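Local coordinates for protein vascular endothelial growth factor homolog (Orf virus, PDB 2GNN) that induces endothelial cell proliferation as a secreted, disulfide-linked homodimer of the PDGF/VEGF growth factor family that binds vascular endothelial growth factor receptors, at residues S61-V72 with F92-R103; Q41-L50 with T73-G81. All coordinates share one frame; numbering follows the deposited sequence.

Interaction 1: S61-V72 with F92-R103; sequences SLECVPTEEVNV and FVEHKKCDCRPR. With NAG (2-acetamido-2-deoxy-beta-D-glucopyranose), chain M.
Pro-66 CB sits over one face of the His-95 imidazole, 3.7 Å from the ring centroid and 9° off its normal: a CH-pi contact in which a rigid aliphatic ring suits a flat aromatic one. His-95 ND1 is hydrogen-bonded to Cys-53 N. At the edge of the Phe-92 ring, in its plane, lies Val-72 O. Thr-67 CG2 covers a face of the Arg-101 guanidinium, 3.4 Å from NH2; in that group's plane, Arg-101 NE reaches Asp-99 OD2 at 2.8 Å in a salt bridge within strand 92-102, the arginine bending at chi2 (-73°). Leu-62 C lies over one face of the Arg-103 guanidinium. Arg-103 NE is 3.9 Å from Glu-63 OE1, well out of plane, a long salt bridge resting on charge alone.

The backbones pair antiparallel, interrupted by a classic bulge where Thr-67 and Glu-68 both face Lys-97; the register shifts again before Glu-69, Glu-68 O accepting from Lys-96 N (2.7 Å) and Lys-97 N. Asn-71 ND2 is joined to the sugar C1. Cys-64, Cys-98 and Cys-100 share one face, disulfide-bonded to Cys-22, Cys-53 and Cys-57 respectively. The backbone ladder thus holds the strands together, the disulfides tie the hairpin into the cystine knot, and the Glu-63/Arg-103 bridge probably contributes little.

Interaction 2: Q41-L50 with T73-G81; sequences QRFNPPCVTL and TMELLGASG. Unlike the reference sequence in segment 73-81: Thr-73 (reference Ser).
Asn-44 and Leu-77 form a single antiparallel hydrogen-bonded bridge, fastening the loop ahead of strand 47-50 to the far end of the long hairpin strand in this cystine-knot growth factor. Asn-44 N gives to Leu-77 O at 2.8 Å, and Leu-77 N returns the bond to Asn-44 O at 2.9 Å. The peptide bond before Pro-45 is cis, so the chain turns just after this bridge.

The apolar contacts join aliphatic and aromatic side chains suited to a buried layer. Leu-76 is the hub: CD1 meets Phe-43 CD2 at 3.9 Å, while CD2 touches Pro-45 CD and Val-48 CG1. Met-74, extended beyond CG (chi2 179°), runs past Val-48, with SD against CG1, and brings its CE to Leu-50 CD2 at 3.5 Å. Val-31 backs Phe-43, Val-48 and Leu-76, and Cys-47 is disulfide-bonded to Cys-56 of the second subunit.

Among the polar groups, the Gln-41 amide, at the opposite end from Met-74, lies close to Gly-78, whose lack of a side chain lets NE2 come within 3.7 Å of CA; NE2 and Ala-79 N both donate to Gln-88 OE1. Beside the bridge, a water accepts from Asn-44 ND2 at 2.6 Å and donates weakly to Leu-77 O.

How the interactions relate
Both contacts draw on strand 62-79, interaction 1 near its start and interaction 2 near its end, with centres about 24 Å apart. Interaction 1 is largely a surface contact, a ladder within one hairpin dominated by backbone bonds and charged or covalently tied side chains. Interaction 2 is partly buried and has a single backbone bridge, its side chains being mainly aliphatic and aromatic where loop 41-46 and the start of strand 47-54 pack against the hairpin. They meet at the buried end of interaction 1: Phe-92 CE1 lies 3.7 Å from Met-74 CB, and Glu-94, whose OE1 accepts from Met-51 N, packs on Leu-50 and Met-74. Interaction 1 holds three knot cysteines, whereas interaction 2 holds Cys-47, disulfide-bonded to the second subunit.

Interaction 1: S61-V72 with F92-R103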
loop_
_atom_site.group_PDB
_atom_site.type_symbol
_atom_site.label_atom_id
_atom_site.label_comp_id
_atom_site.label_asym_id
_atom_site.label_seq_id
_atom_site.Cartn_x
_atom_site.Cartn_y
_atom_site.Cartn_z
ATOM N N SER B 61 -1.187 9.115 -20.740
ATOM C CA SER B 61 -2.403 9.939 -20.744
ATOM C C SER B 61 -3.562 9.305 -19.966
ATOM O O SER B 61 -4.669 9.852 -19.939
ATOM C CB SER B 61 -2.839 10.232 -22.181
ATOM O OG SER B 61 -1.720 10.466 -23.015
ATOM N N LEU B 62 -3.301 8.161 -19.333
ATOM C CA LEU B 62 -4.322 7.432 -18.584
ATOM C C LEU B 62 -4.003 7.369 -17.083
ATOM O O LEU B 62 -2.844 7.332 -16.681
ATOM C CB LEU B 62 -4.529 6.021 -19.165
ATOM C CG LEU B 62 -5.085 5.897 -20.593
ATOM C CD1 LEU B 62 -4.996 4.480 -21.137
ATOM C CD2 LEU B 62 -6.516 6.354 -20.634
ATOM N N GLU B 63 -5.046 7.377 -16.263
ATOM C CA GLU B 63 -4.892 7.227 -14.836
ATOM C C GLU B 63 -5.805 6.137 -14.309
ATOM O O GLU B 63 -6.884 5.890 -14.847
ATOM C CB GLU B 63 -5.136 8.550 -14.100
ATOM C CG GLU B 63 -6.403 9.304 -14.521
ATOM C CD GLU B 63 -6.619 10.588 -13.729
ATOM O OE1 GLU B 63 -5.854 10.837 -12.773
ATOM O OE2 GLU B 63 -7.556 11.350 -14.067
ATOM N N CYS B 64 -5.343 5.483 -13.252
ATOM C CA CYS B 64 -6.040 4.363 -12.663
ATOM C C CYS B 64 -6.956 4.921 -11.594
ATOM O O CYS B 64 -6.490 5.437 -10.586
ATOM C CB CYS B 64 -5.026 3.372 -12.078
ATOM S SG CYS B 64 -5.763 1.944 -11.274
ATOM N N VAL B 65 -8.259 4.835 -11.833
ATOM C CA VAL B 65 -9.240 5.500 -10.972
ATOM C C VAL B 65 -10.390 4.555 -10.635
ATOM O O VAL B 65 -10.647 3.609 -11.383
ATOM C CB VAL B 65 -9.808 6.786 -11.640
ATOM C CG1 VAL B 65 -8.724 7.834 -11.818
ATOM C CG2 VAL B 65 -10.445 6.467 -12.974
ATOM N N PRO B 66 -11.063 4.790 -9.493
ATOM C CA PRO B 66 -12.190 3.957 -9.085
ATOM C C PRO B 66 -13.419 4.117 -9.960
ATOM O O PRO B 66 -13.782 5.236 -10.324
ATOM C CB PRO B 66 -12.500 4.459 -7.681
ATOM C CG PRO B 66 -11.967 5.847 -7.646
ATOM C CD PRO B 66 -10.752 5.822 -8.484
ATOM N N THR B 67 -14.047 2.992 -10.289
ATOM C CA THR B 67 -15.334 2.982 -10.958
ATOM C C THR B 67 -16.402 2.358 -10.056
ATOM O O THR B 67 -17.574 2.299 -10.420
ATOM C CB THR B 67 -15.269 2.225 -12.289
ATOM O OG1 THR B 67 -14.986 0.845 -12.039
ATOM C CG2 THR B 67 -14.192 2.813 -13.183
ATOM N N GLU B 68 -15.987 1.895 -8.879
ATOM C CA GLU B 68 -16.889 1.303 -7.896
ATOM C C GLU B 68 -16.249 1.390 -6.521
ATOM O O GLU B 68 -15.097 0.985 -6.327
ATOM C CB GLU B 68 -17.202 -0.151 -8.251
ATOM C CG GLU B 68 -18.428 -0.724 -7.556
ATOM C CD GLU B 68 -18.634 -2.205 -7.846
ATOM O OE1 GLU B 68 -18.729 -2.593 -9.037
ATOM O OE2 GLU B 68 -18.712 -2.983 -6.869
ATOM N N GLU B 69 -16.998 1.936 -5.573
ATOM C CA GLU B 69 -16.513 2.163 -4.224
ATOM C C GLU B 69 -17.431 1.468 -3.231
ATOM O O GLU B 69 -18.493 0.996 -3.601
ATOM C CB GLU B 69 -16.449 3.661 -3.931
ATOM C CG GLU B 69 -15.677 4.471 -4.968
ATOM C CD GLU B 69 -15.456 5.915 -4.550
ATOM O OE1 GLU B 69 -16.281 6.468 -3.778
ATOM O OE2 GLU B 69 -14.447 6.502 -4.998
ATOM N N VAL B 70 -17.010 1.387 -1.975
ATOM C CA VAL B 70 -17.866 0.859 -0.915
ATOM C C VAL B 70 -17.444 1.483 0.410
ATOM O O VAL B 70 -16.274 1.823 0.603
ATOM C CB VAL B 70 -17.860 -0.703 -0.877
ATOM C CG1 VAL B 70 -16.577 -1.240 -0.265
ATOM C CG2 VAL B 70 -19.075 -1.243 -0.137
ATOM N N ASN B 71 -18.402 1.682 1.305
ATOM C CA ASN B 71 -18.090 2.197 2.628
ATOM C C ASN B 71 -17.954 1.019 3.582
ATOM O O ASN B 71 -18.797 0.108 3.583
ATOM C CB ASN B 71 -19.156 3.180 3.125
ATOM C CG ASN B 71 -19.613 4.155 2.048
ATOM O OD1 ASN B 71 -18.837 5.016 1.613
ATOM N ND2 ASN B 71 -20.893 4.009 1.609
ATOM N N VAL B 72 -16.872 1.023 4.363
ATOM C CA VAL B 72 -16.638 -0.015 5.364
ATOM C C VAL B 72 -16.388 0.624 6.715
ATOM O O VAL B 72 -15.690 1.634 6.810
ATOM C CB VAL B 72 -15.459 -0.953 4.994
ATOM C CG1 VAL B 72 -15.728 -1.678 3.689
ATOM C CG2 VAL B 72 -14.187 -0.187 4.895
ATOM N N PHE B 92 -14.938 4.187 6.153
ATOM C CA PHE B 92 -13.838 4.409 5.210
ATOM C C PHE B 92 -14.270 4.014 3.809
ATOM O O PHE B 92 -15.060 3.090 3.623
ATOM C CB PHE B 92 -12.594 3.591 5.608
ATOM C CG PHE B 92 -12.084 3.898 6.988
ATOM C CD1 PHE B 92 -12.660 3.297 8.108
ATOM C CD2 PHE B 92 -11.057 4.800 7.171
ATOM C CE1 PHE B 92 -12.215 3.606 9.386
ATOM C CE2 PHE B 92 -10.605 5.111 8.450
ATOM C CZ PHE B 92 -11.185 4.497 9.556
ATOM N N VAL B 93 -13.749 4.721 2.820
ATOM C CA VAL B 93 -14.045 4.405 1.436
ATOM C C VAL B 93 -13.014 3.394 0.920
ATOM O O VAL B 93 -11.816 3.644 1.014
ATOM C CB VAL B 93 -14.056 5.692 0.569
ATOM C CG1 VAL B 93 -14.358 5.365 -0.883
ATOM C CG2 VAL B 93 -15.090 6.689 1.111
ATOM N N GLU B 94 -13.485 2.257 0.406
ATOM C CA GLU B 94 -12.627 1.274 -0.276
ATOM C C GLU B 94 -13.004 1.238 -1.748
ATOM O O GLU B 94 -14.170 1.403 -2.085
ATOM C CB GLU B 94 -12.848 -0.140 0.269
ATOM C CG GLU B 94 -12.859 -0.276 1.769
ATOM C CD GLU B 94 -11.536 -0.729 2.345
ATOM O OE1 GLU B 94 -10.707 -1.313 1.623
ATOM O OE2 GLU B 94 -11.330 -0.513 3.545
ATOM N N HIS B 95 -12.038 0.984 -2.619
ATOM C CA HIS B 95 -12.328 0.823 -4.027
ATOM C C HIS B 95 -12.530 -0.650 -4.362
ATOM O O HIS B 95 -11.719 -1.500 -3.973
ATOM C CB HIS B 95 -11.213 1.427 -4.876
ATOM C CG HIS B 95 -10.997 2.886 -4.633
ATOM N ND1 HIS B 95 -9.817 3.528 -4.944
ATOM C CD2 HIS B 95 -11.804 3.826 -4.090
ATOM C CE1 HIS B 95 -9.909 4.801 -4.609
ATOM N NE2 HIS B 95 -11.109 5.011 -4.097
ATOM N N LYS B 96 -13.616 -0.945 -5.077
ATOM C CA LYS B 96 -13.952 -2.316 -5.480
ATOM C C LYS B 96 -13.704 -2.607 -6.959
ATOM O O LYS B 96 -13.596 -3.768 -7.356
ATOM C CB LYS B 96 -15.405 -2.645 -5.135
ATOM C CG LYS B 96 -15.591 -3.303 -3.777
ATOM C CD LYS B 96 -16.915 -4.062 -3.739
ATOM C CE LYS B 96 -17.133 -4.749 -2.396
ATOM N NZ LYS B 96 -18.484 -5.383 -2.325
ATOM N N LYS B 97 -13.641 -1.560 -7.771
ATOM C CA LYS B 97 -13.331 -1.700 -9.195
ATOM C C LYS B 97 -12.618 -0.457 -9.679
ATOM O O LYS B 97 -12.826 0.633 -9.140
ATOM C CB LYS B 97 -14.592 -1.935 -10.022
ATOM C CG LYS B 97 -14.721 -3.342 -10.569
ATOM C CD LYS B 97 -15.594 -3.364 -11.814
ATOM C CE LYS B 97 -15.153 -4.479 -12.760
ATOM N NZ LYS B 97 -16.155 -4.736 -13.834
ATOM N N CYS B 98 -11.778 -0.624 -10.696
ATOM C CA CYS B 98 -10.903 0.453 -11.156
ATOM C C CYS B 98 -10.767 0.385 -12.650
ATOM O O CYS B 98 -10.992 -0.665 -13.239
ATOM C CB CYS B 98 -9.503 0.315 -10.557
ATOM S SG CYS B 98 -9.422 0.047 -8.799
ATOM N N ASP B 99 -10.346 1.482 -13.266
ATOM C CA ASP B 99 -10.201 1.492 -14.719
ATOM C C ASP B 99 -9.156 2.514 -15.153
ATOM O O ASP B 99 -8.899 3.496 -14.454
ATOM C CB ASP B 99 -11.566 1.776 -15.371
ATOM C CG ASP B 99 -11.694 1.204 -16.775
ATOM O OD1 ASP B 99 -10.863 0.367 -17.191
ATOM O OD2 ASP B 99 -12.659 1.596 -17.471
ATOM N N CYS B 100 -8.537 2.256 -16.297
ATOM C CA CYS B 100 -7.622 3.215 -16.905
ATOM C C CYS B 100 -8.400 4.177 -17.821
ATOM O O CYS B 100 -8.818 3.819 -18.932
ATOM C CB CYS B 100 -6.471 2.500 -17.634
ATOM S SG CYS B 100 -5.196 1.836 -16.501
ATOM N N ARG B 101 -8.582 5.394 -17.311
ATOM C CA ARG B 101 -9.427 6.425 -17.903
ATOM C C ARG B 101 -8.576 7.658 -18.233
ATOM O O ARG B 101 -7.609 7.942 -17.521
ATOM C CB ARG B 101 -10.534 6.815 -16.910
ATOM C CG ARG B 101 -11.465 5.675 -16.484
ATOM C CD ARG B 101 -12.423 5.271 -17.602
ATOM N NE ARG B 101 -13.400 4.258 -17.192
ATOM C CZ ARG B 101 -14.573 4.517 -16.607
ATOM N NH1 ARG B 101 -14.936 5.767 -16.333
ATOM N NH2 ARG B 101 -15.386 3.515 -16.288
ATOM N N PRO B 102 -8.927 8.394 -19.307
ATOM C CA PRO B 102 -8.157 9.582 -19.699
ATOM C C PRO B 102 -8.205 10.678 -18.635
ATOM O O PRO B 102 -9.132 10.701 -17.827
ATOM C CB PRO B 102 -8.871 10.058 -20.972
ATOM C CG PRO B 102 -9.666 8.890 -21.434
ATOM C CD PRO B 102 -10.069 8.167 -20.209
ATOM N N ARG B 103 -7.219 11.574 -18.637
ATOM C CA ARG B 103 -7.180 12.686 -17.673
ATOM C C ARG B 103 -8.031 13.887 -18.094
ATOM O O ARG B 103 -8.303 14.782 -17.283
ATOM C CB ARG B 103 -5.745 13.143 -17.423
ATOM C CG ARG B 103 -4.956 12.206 -16.553
ATOM C CD ARG B 103 -3.759 12.904 -15.925
ATOM N NE ARG B 103 -2.953 11.958 -15.157
ATOM C CZ ARG B 103 -2.084 11.101 -15.691
ATOM N NH1 ARG B 103 -1.893 11.067 -17.009
ATOM N NH2 ARG B 103 -1.403 10.276 -14.906
HETATM C C1 NAG M . -21.491 5.099 0.848
HETATM C C2 NAG M . -21.872 5.108 -0.645
HETATM C C3 NAG M . -22.048 6.555 -1.122
HETATM C C4 NAG M . -23.146 7.231 -0.296
HETATM C C5 NAG M . -22.838 7.072 1.198
HETATM C C6 NAG M . -23.988 7.620 2.038
HETATM C C7 NAG M . -21.317 3.391 -2.291
HETATM C C8 NAG M . -21.123 3.619 -3.764
HETATM N N2 NAG M . -20.926 4.380 -1.485
HETATM O O3 NAG M . -22.331 6.624 -2.507
HETATM O O4 NAG M . -23.251 8.599 -0.640
HETATM O O5 NAG M . -22.577 5.710 1.543
HETATM O O6 NAG M . -23.539 8.712 2.803
HETATM O O7 NAG M . -21.810 2.334 -1.881
#

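Interaction 2: Q41-L50 with T73-G81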
loop_
_atom_site.group_PDB
_atom_site.type_symbol
_atom_site.label_atom_id
_atom_site.label_comp_id
_atom_site.label_asym_id
_atom_site.label_seq_id
_atom_site.Cartn_x
_atom_site.Cartn_y
_atom_site.Cartn_z
ATOM N N GLN B 41 -7.189 14.969 18.144
ATOM C CA GLN B 41 -7.292 13.601 18.665
ATOM C C GLN B 41 -6.268 12.691 17.996
ATOM O O GLN B 41 -5.691 13.046 16.965
ATOM C CB GLN B 41 -8.705 13.041 18.542
ATOM C CG GLN B 41 -8.980 12.240 17.269
ATOM C CD GLN B 41 -10.246 11.456 17.371
ATOM O OE1 GLN B 41 -11.336 12.013 17.250
ATOM N NE2 GLN B 41 -10.128 10.151 17.629
ATOM N N ARG B 42 -6.022 11.533 18.609
ATOM C CA ARG B 42 -5.104 10.545 18.044
ATOM C C ARG B 42 -5.879 9.302 17.751
ATOM O O ARG B 42 -6.924 9.077 18.357
ATOM C CB ARG B 42 -3.977 10.235 19.028
ATOM C CG ARG B 42 -3.045 11.404 19.253
ATOM C CD ARG B 42 -1.646 10.947 19.291
ATOM N NE ARG B 42 -0.722 12.064 19.310
ATOM C CZ ARG B 42 0.025 12.426 18.276
ATOM N NH1 ARG B 42 -0.052 11.753 17.138
ATOM N NH2 ARG B 42 0.854 13.459 18.383
ATOM N N PHE B 43 -5.370 8.495 16.823
ATOM C CA PHE B 43 -5.996 7.200 16.531
ATOM C C PHE B 43 -5.027 6.063 16.781
ATOM O O PHE B 43 -3.837 6.168 16.508
ATOM C CB PHE B 43 -6.503 7.131 15.087
ATOM C CG PHE B 43 -7.429 8.277 14.715
ATOM C CD1 PHE B 43 -6.916 9.465 14.222
ATOM C CD2 PHE B 43 -8.813 8.157 14.860
ATOM C CE1 PHE B 43 -7.768 10.541 13.885
ATOM C CE2 PHE B 43 -9.662 9.212 14.524
ATOM C CZ PHE B 43 -9.133 10.400 14.035
ATOM N N ASN B 44 -5.561 4.972 17.306
ATOM C CA ASN B 44 -4.774 3.796 17.544
ATOM C C ASN B 44 -5.490 2.582 16.979
ATOM O O ASN B 44 -6.607 2.283 17.389
ATOM C CB ASN B 44 -4.447 3.685 19.039
ATOM C CG ASN B 44 -3.176 4.441 19.403
ATOM O OD1 ASN B 44 -2.080 4.035 19.017
ATOM N ND2 ASN B 44 -3.314 5.547 20.126
ATOM N N PRO B 45 -4.873 1.912 15.991
ATOM C CA PRO B 45 -3.584 2.273 15.391
ATOM C C PRO B 45 -3.713 3.579 14.613
ATOM O O PRO B 45 -4.822 3.930 14.203
ATOM C CB PRO B 45 -3.303 1.116 14.435
ATOM C CG PRO B 45 -4.628 0.486 14.175
ATOM C CD PRO B 45 -5.454 0.700 15.385
ATOM N N PRO B 46 -2.608 4.326 14.442
ATOM C CA PRO B 46 -2.719 5.584 13.727
ATOM C C PRO B 46 -2.853 5.417 12.214
ATOM O O PRO B 46 -3.071 6.406 11.516
ATOM C CB PRO B 46 -1.410 6.291 14.072
ATOM C CG PRO B 46 -0.444 5.194 14.319
ATOM C CD PRO B 46 -1.245 4.091 14.936
ATOM N N CYS B 47 -2.733 4.180 11.723
ATOM C CA CYS B 47 -2.783 3.887 10.296
ATOM C C CYS B 47 -3.672 2.685 10.033
ATOM O O CYS B 47 -3.774 1.787 10.873
ATOM C CB CYS B 47 -1.373 3.641 9.748
ATOM S SG CYS B 47 -0.577 2.001 10.117
ATOM N N VAL B 48 -4.321 2.676 8.867
ATOM C CA VAL B 48 -5.126 1.531 8.430
ATOM C C VAL B 48 -4.776 1.127 7.011
ATOM O O VAL B 48 -4.281 1.939 6.219
ATOM C CB VAL B 48 -6.645 1.812 8.484
ATOM C CG1 VAL B 48 -7.147 1.796 9.930
ATOM C CG2 VAL B 48 -7.004 3.140 7.739
ATOM N N THR B 49 -5.031 -0.138 6.700
ATOM C CA THR B 49 -4.926 -0.631 5.338
ATOM C C THR B 49 -6.293 -0.543 4.628
ATOM O O THR B 49 -7.286 -1.144 5.075
ATOM C CB THR B 49 -4.408 -2.078 5.321
ATOM O OG1 THR B 49 -3.214 -2.147 6.087
ATOM C CG2 THR B 49 -4.092 -2.530 3.920
ATOM N N LEU B 50 -6.320 0.201 3.522
ATOM C CA LEU B 50 -7.526 0.361 2.714
ATOM C C LEU B 50 -7.292 -0.131 1.300
ATOM O O LEU B 50 -6.193 0.031 0.753
ATOM C CB LEU B 50 -7.931 1.834 2.669
ATOM C CG LEU B 50 -8.299 2.510 3.986
ATOM C CD1 LEU B 50 -8.610 3.965 3.750
ATOM C CD2 LEU B 50 -9.493 1.805 4.584
ATOM N N THR B 73 -16.978 0.030 7.748
ATOM C CA THR B 73 -16.849 0.507 9.127
ATOM C C THR B 73 -15.716 -0.253 9.825
ATOM O O THR B 73 -15.692 -1.481 9.807
ATOM C CB THR B 73 -18.182 0.309 9.906
ATOM O OG1 THR B 73 -19.257 0.930 9.192
ATOM C CG2 THR B 73 -18.116 0.901 11.298
ATOM N N MET B 74 -14.784 0.475 10.434
ATOM C CA MET B 74 -13.731 -0.136 11.243
ATOM C C MET B 74 -13.751 0.356 12.681
ATOM O O MET B 74 -13.883 1.556 12.928
ATOM C CB MET B 74 -12.361 0.151 10.636
ATOM C CG MET B 74 -12.154 -0.461 9.266
ATOM S SD MET B 74 -10.529 -0.055 8.631
ATOM C CE MET B 74 -10.765 -0.528 6.929
ATOM N N GLU B 75 -13.606 -0.559 13.634
ATOM C CA GLU B 75 -13.433 -0.150 15.025
ATOM C C GLU B 75 -11.972 0.166 15.369
ATOM O O GLU B 75 -11.095 -0.677 15.208
ATOM C CB GLU B 75 -14.041 -1.157 16.000
ATOM C CG GLU B 75 -14.328 -0.506 17.346
ATOM C CD GLU B 75 -15.296 -1.273 18.218
ATOM O OE1 GLU B 75 -15.156 -2.516 18.334
ATOM O OE2 GLU B 75 -16.185 -0.612 18.808
ATOM N N LEU B 76 -11.735 1.398 15.812
ATOM C CA LEU B 76 -10.418 1.927 16.158
ATOM C C LEU B 76 -10.481 2.374 17.599
ATOM O O LEU B 76 -11.559 2.558 18.133
ATOM C CB LEU B 76 -10.129 3.199 15.367
ATOM C CG LEU B 76 -9.806 3.204 13.888
ATOM C CD1 LEU B 76 -9.862 4.621 13.494
ATOM C CD2 LEU B 76 -8.418 2.693 13.651
ATOM N N LEU B 77 -9.324 2.599 18.213
ATOM C CA LEU B 77 -9.282 3.263 19.505
ATOM C C LEU B 77 -9.034 4.725 19.249
ATOM O O LEU B 77 -8.032 5.088 18.627
ATOM C CB LEU B 77 -8.191 2.671 20.422
ATOM C CG LEU B 77 -7.987 3.395 21.762
ATOM C CD1 LEU B 77 -9.122 3.089 22.743
ATOM C CD2 LEU B 77 -6.653 3.002 22.350
ATOM N N GLY B 78 -9.960 5.563 19.708
ATOM C CA GLY B 78 -9.848 6.997 19.513
ATOM C C GLY B 78 -10.331 7.710 20.749
ATOM O O GLY B 78 -10.025 7.295 21.862
ATOM N N ALA B 79 -11.097 8.782 20.550
ATOM C CA ALA B 79 -11.562 9.614 21.641
ATOM C C ALA B 79 -13.043 9.405 21.886
ATOM O O ALA B 79 -13.819 9.176 20.959
ATOM C CB ALA B 79 -11.269 11.059 21.349
ATOM N N SER B 80 -13.421 9.457 23.153
ATOM C CA SER B 80 -14.804 9.496 23.557
ATOM C C SER B 80 -15.286 10.954 23.682
ATOM O O SER B 80 -14.528 11.928 23.450
ATOM C CB SER B 80 -14.923 8.830 24.907
ATOM O OG SER B 80 -14.251 9.640 25.851
ATOM N N GLY B 81 -16.543 11.093 24.089
ATOM C CA GLY B 81 -17.185 12.385 24.281
ATOM C C GLY B 81 -16.413 13.330 25.166
ATOM O O GLY B 81 -16.406 14.548 24.921
HETATM O O HOH W 1 -5.690 6.432 20.691
#